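Local coordinates for alanine dehydrogenase/pyridine nucleotide transhydrogenase (Mycobacterium smegmatis str. MC2 155, PDB 3P2Y), which probably couples hydride transfer between NADH and NADP to proton pumping across the membrane, as the nucleotide-binding alpha 1 subunit of a transhydrogenase, at residues A201-R205 against L206-T210; T317-H321 against G322-T326. All coordinates share one frame; numbering follows the deposited sequence.

Contact 1 (A201-R205 against L206-T210)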
loop_
_atom_site.group_PDB
_atom_site.type_symbol
_atom_site.label_atom_id
_atom_site.label_comp_id
_atom_site.label_asym_id
_atom_site.label_seq_id
_atom_site.Cartn_x
_atom_site.Cartn_y
_atom_site.Cartn_z
ATOM N N ALA A 201 -0.716 -13.139 8.390
ATOM C CA ALA A 201 0.606 -13.504 7.896
ATOM C C ALA A 201 1.275 -12.273 7.306
ATOM O O ALA A 201 2.465 -12.019 7.570
ATOM C CB ALA A 201 0.532 -14.643 6.833
ATOM N N THR A 202 0.523 -11.525 6.502
ATOM C CA THR A 202 1.109 -10.352 5.809
ATOM C C THR A 202 1.494 -9.246 6.800
ATOM O O THR A 202 2.560 -8.644 6.659
ATOM C CB THR A 202 0.162 -9.834 4.718
ATOM O OG1 THR A 202 -0.025 -10.908 3.771
ATOM C CG2 THR A 202 0.775 -8.631 3.951
ATOM N N ALA A 203 0.633 -8.991 7.780
ATOM C CA ALA A 203 0.931 -7.983 8.816
ATOM C C ALA A 203 2.202 -8.366 9.576
ATOM O O ALA A 203 3.058 -7.501 9.858
ATOM C CB ALA A 203 -0.231 -7.829 9.761
ATOM N N LYS A 204 2.322 -9.654 9.909
ATOM C CA LYS A 204 3.523 -10.161 10.589
ATOM C C LYS A 204 4.805 -9.950 9.757
ATOM O O LYS A 204 5.835 -9.492 10.305
ATOM C CB LYS A 204 3.375 -11.650 10.960
ATOM C CG LYS A 204 4.537 -12.193 11.828
ATOM C CD LYS A 204 4.571 -11.407 13.162
ATOM C CE LYS A 204 5.254 -12.109 14.336
ATOM N NZ LYS A 204 5.165 -11.107 15.448
ATOM N N ARG A 205 4.735 -10.264 8.460
ATOM C CA ARG A 205 5.852 -10.062 7.513
ATOM C C ARG A 205 6.348 -8.631 7.583
ATOM O O ARG A 205 7.591 -8.394 7.657
ATOM C CB ARG A 205 5.416 -10.316 6.047
ATOM C CG ARG A 205 5.144 -11.764 5.695
ATOM C CD ARG A 205 4.847 -11.895 4.198
ATOM N NE ARG A 205 4.220 -13.179 3.920
ATOM C CZ ARG A 205 4.894 -14.273 3.602
ATOM N NH1 ARG A 205 6.227 -14.228 3.478
ATOM N NH2 ARG A 205 4.233 -15.408 3.387
ATOM N N LEU A 206 5.387 -7.705 7.588
ATOM C CA LEU A 206 5.671 -6.274 7.587
ATOM C C LEU A 206 6.212 -5.743 8.920
ATOM O O LEU A 206 6.698 -4.601 8.977
ATOM C CB LEU A 206 4.431 -5.505 7.223
ATOM C CG LEU A 206 4.530 -4.172 6.543
ATOM C CD1 LEU A 206 5.763 -4.089 5.604
ATOM C CD2 LEU A 206 3.245 -4.081 5.744
ATOM N N GLY A 207 6.148 -6.569 9.952
ATOM C CA GLY A 207 6.744 -6.254 11.255
ATOM C C GLY A 207 5.737 -5.969 12.363
ATOM O O GLY A 207 6.154 -5.635 13.487
ATOM N N ALA A 208 4.434 -6.118 12.102
ATOM C CA ALA A 208 3.410 -5.874 13.169
ATOM C C ALA A 208 3.407 -6.946 14.256
ATOM O O ALA A 208 3.766 -8.115 14.013
ATOM C CB ALA A 208 2.013 -5.764 12.577
ATOM N N LYS A 209 3.049 -6.525 15.470
ATOM C CA LYS A 209 2.620 -7.469 16.512
ATOM C C LYS A 209 1.180 -7.846 16.160
ATOM O O LYS A 209 0.342 -6.962 15.966
ATOM C CB LYS A 209 2.676 -6.766 17.870
ATOM N N THR A 210 0.879 -9.137 16.074
ATOM C CA THR A 210 -0.424 -9.566 15.517
ATOM C C THR A 210 -1.255 -10.364 16.502
ATOM O O THR A 210 -0.715 -11.146 17.328
ATOM C CB THR A 210 -0.253 -10.423 14.235
ATOM O OG1 THR A 210 0.659 -11.507 14.490
ATOM C CG2 THR A 210 0.319 -9.540 13.060
HETATM O O HOH W 1 2.840 -11.264 16.677
HETATM O O HOH W 2 6.733 -8.058 15.417
#
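The C-terminal end of helix 194-206 turns into strand 209-213 through a Schellman motif, the second loop of a beta-alpha-beta unit that starts with strand 186-190 and is consistent with a Rossmann-type nucleotide-binding fold. Two bonds reach back into the last turn: Ala208 N to Ala203 O at 3.0 Å, and Gly207 N to Lys204 O, also 3.0 Å, the latter with its donor well above the carbonyl plane. One residue earlier, Leu206 N bonds to Thr202 O (3.1 Å). Gly207 reverses the chain at a phi of 110°, a conformation that glycine readily adopts. Beyond the reversal, Ala208 CB sits 3.4 Å from Ala203 O and also meets the Ala203 methyl. The same methyl touches Thr210 CG2 at 3.8 Å, with Ala187 of strand 186-190 packed against both alanines. Lys204 leaves the helix with CG anti to its backbone N (chi1 -173°), and a bend at chi2 (61°) lays CD 3.5 Å from Ala208 O, the chain crossing Thr210 at about a right angle. Its NZ then gives a 2.6 Å bond to a water that also accepts from Thr210 N, and a weak one to a second water, which donates to Gly207 O. Leu206 packs on Ala165 and Val172 of its own chain and on Leu162 of the second subunit. The turn thus pairs a methyl-lined inner side with a solvated outer side, where the lysine ammonium lies just past the helix end, beside Ala208 O, and would probably favour the negative end of the helix dipole.

Contact 2 (T317-H321 against G322-T326). With EDO (1,2-ethanediol), chain F.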
loop_
_atom_site.group_PDB
_atom_site.type_symbol
_atom_site.label_atom_id
_atom_site.label_comp_id
_atom_site.label_asym_id
_atom_site.label_seq_id
_atom_site.Cartn_x
_atom_site.Cartn_y
_atom_site.Cartn_z
ATOM N N THR A 317 -13.283 5.776 2.023
ATOM C CA THR A 317 -12.370 5.902 3.173
ATOM C C THR A 317 -12.742 7.208 3.863
ATOM O O THR A 317 -12.723 8.276 3.215
ATOM C CB THR A 317 -10.925 5.954 2.702
ATOM O OG1 THR A 317 -10.617 4.757 1.975
ATOM C CG2 THR A 317 -9.922 6.146 3.903
ATOM N N ILE A 318 -13.077 7.121 5.146
ATOM C CA ILE A 318 -13.495 8.286 5.929
ATOM C C ILE A 318 -12.708 8.373 7.221
ATOM O O ILE A 318 -12.033 7.414 7.605
ATOM C CB ILE A 318 -15.022 8.288 6.216
ATOM C CG1 ILE A 318 -15.503 7.030 6.982
ATOM C CG2 ILE A 318 -15.807 8.453 4.892
ATOM C CD1 ILE A 318 -15.493 7.192 8.518
ATOM N N VAL A 319 -12.781 9.521 7.886
ATOM C CA VAL A 319 -12.112 9.677 9.174
ATOM C C VAL A 319 -13.167 10.007 10.223
ATOM O O VAL A 319 -14.046 10.867 9.988
ATOM C CB VAL A 319 -10.979 10.763 9.122
ATOM C CG1 VAL A 319 -10.378 11.001 10.512
ATOM C CG2 VAL A 319 -9.847 10.352 8.145
ATOM N N HIS A 320 -13.100 9.319 11.358
ATOM C CA HIS A 320 -14.036 9.535 12.450
ATOM C C HIS A 320 -13.242 9.704 13.749
ATOM O O HIS A 320 -12.590 8.771 14.205
ATOM C CB HIS A 320 -15.030 8.367 12.510
ATOM C CG HIS A 320 -16.120 8.550 13.515
ATOM N ND1 HIS A 320 -17.300 9.207 13.223
ATOM C CD2 HIS A 320 -16.213 8.162 14.807
ATOM C CE1 HIS A 320 -18.068 9.223 14.299
ATOM N NE2 HIS A 320 -17.432 8.597 15.274
ATOM N N HIS A 321 -13.290 10.908 14.338
ATOM C CA HIS A 321 -12.523 11.214 15.547
ATOM C C HIS A 321 -11.055 10.776 15.403
ATOM O O HIS A 321 -10.468 10.140 16.285
ATOM C CB HIS A 321 -13.212 10.617 16.779
ATOM C CG HIS A 321 -14.523 11.273 17.094
ATOM N ND1 HIS A 321 -15.729 10.800 16.622
ATOM C CD2 HIS A 321 -14.811 12.394 17.797
ATOM C CE1 HIS A 321 -16.704 11.591 17.031
ATOM N NE2 HIS A 321 -16.175 12.561 17.753
ATOM N N GLY A 322 -10.459 11.148 14.267
ATOM C CA GLY A 322 -9.032 10.856 13.995
ATOM C C GLY A 322 -8.729 9.420 13.617
ATOM O O GLY A 322 -7.561 9.070 13.415
ATOM N N VAL A 323 -9.767 8.597 13.484
ATOM C CA VAL A 323 -9.578 7.156 13.140
ATOM C C VAL A 323 -10.046 6.911 11.714
ATOM O O VAL A 323 -11.174 7.280 11.335
ATOM C CB VAL A 323 -10.328 6.221 14.139
ATOM C CG1 VAL A 323 -10.169 4.747 13.742
ATOM C CG2 VAL A 323 -9.814 6.428 15.577
ATOM N N THR A 324 -9.189 6.288 10.900
ATOM C CA THR A 324 -9.514 6.121 9.476
ATOM C C THR A 324 -10.316 4.825 9.335
ATOM O O THR A 324 -9.908 3.782 9.844
ATOM C CB THR A 324 -8.232 6.056 8.609
ATOM O OG1 THR A 324 -7.498 7.283 8.734
ATOM C CG2 THR A 324 -8.550 5.798 7.108
ATOM N N ILE A 325 -11.478 4.891 8.684
ATOM C CA ILE A 325 -12.310 3.713 8.440
ATOM C C ILE A 325 -12.424 3.521 6.934
ATOM O O ILE A 325 -12.972 4.391 6.245
ATOM C CB ILE A 325 -13.721 3.909 9.039
ATOM C CG1 ILE A 325 -13.611 4.558 10.434
ATOM C CG2 ILE A 325 -14.480 2.578 9.066
ATOM C CD1 ILE A 325 -12.998 3.633 11.477
ATOM N N THR A 326 -11.920 2.400 6.412
ATOM C CA THR A 326 -11.911 2.220 4.955
ATOM C C THR A 326 -12.651 0.951 4.574
ATOM O O THR A 326 -12.581 -0.036 5.306
ATOM C CB THR A 326 -10.480 2.248 4.386
ATOM O OG1 THR A 326 -10.523 2.250 2.948
ATOM C CG2 THR A 326 -9.628 1.025 4.906
HETATM C C1 EDO F . -12.151 2.382 -0.046
HETATM O O1 EDO F . -12.012 3.673 -0.682
HETATM C C2 EDO F . -10.828 1.633 -0.201
HETATM O O2 EDO F . -10.465 1.639 -1.598
#
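Thr317 sets its methyl CG2 against Thr324 CG2 at 3.5 Å, while its hydroxyl lies beside that of Thr326, OG1 to OG1 at 2.7 Å. The two threonines reach this bond by different rotations: Thr317 OG1 stands beside its backbone N (chi1 -59°), Thr326 OG1 anti to its own (chi1 -172°). A 1,2-ethanediol, probably from the crystallisation liquor, adds a 3.2 Å bond from its O1 to Thr317 OG1. On the same face Val319 rests CG1 on Gly322 CA and CG2 near Thr324 OG1. Strands 317-320 and 323-326 form an antiparallel hairpin closed by a type I' turn from His320 to Val323, with His321 and Gly322 at positive phi. Ile318 N bonds to Ile325 O at 2.9 Å and Ile325 N to Ile318 O at 2.8 Å, both nearly straight; His320 N gives a similar bond to Val323 O, whereas Val323 N approaches His320 O from above the carbonyl plane. Ile318 CD1 lies 3.8 Å from Ile325 CB, in a side chain that has a second conformer. Strand 323-326 also bonds to strand 297-300, and Leu167 of helix 148-167 packs on Thr317, Thr324 and Thr326.

Both contacts lie on the seven-stranded mixed beta-sheet of the C-terminal alanine dehydrogenase/PNT domain, to either side of its central strand 268-271. Contact 1 comes first along the chain and delivers strand 209-213, next to the outermost strand 229-230. Contact 2 follows, bringing in strand 323-326 beside strand 297-300, together with edge strand 317-320, the antiparallel member of an otherwise parallel array. Their centres are 22 Å apart and their nearest atoms about 14 Å, so they do not touch. Contact 1 thus belongs to the beta-alpha-beta crossover that joins two neighbouring parallel strands through a helix, while contact 2 adds an antiparallel edge at the other end; helix 148-167 and the second subunit pack against both.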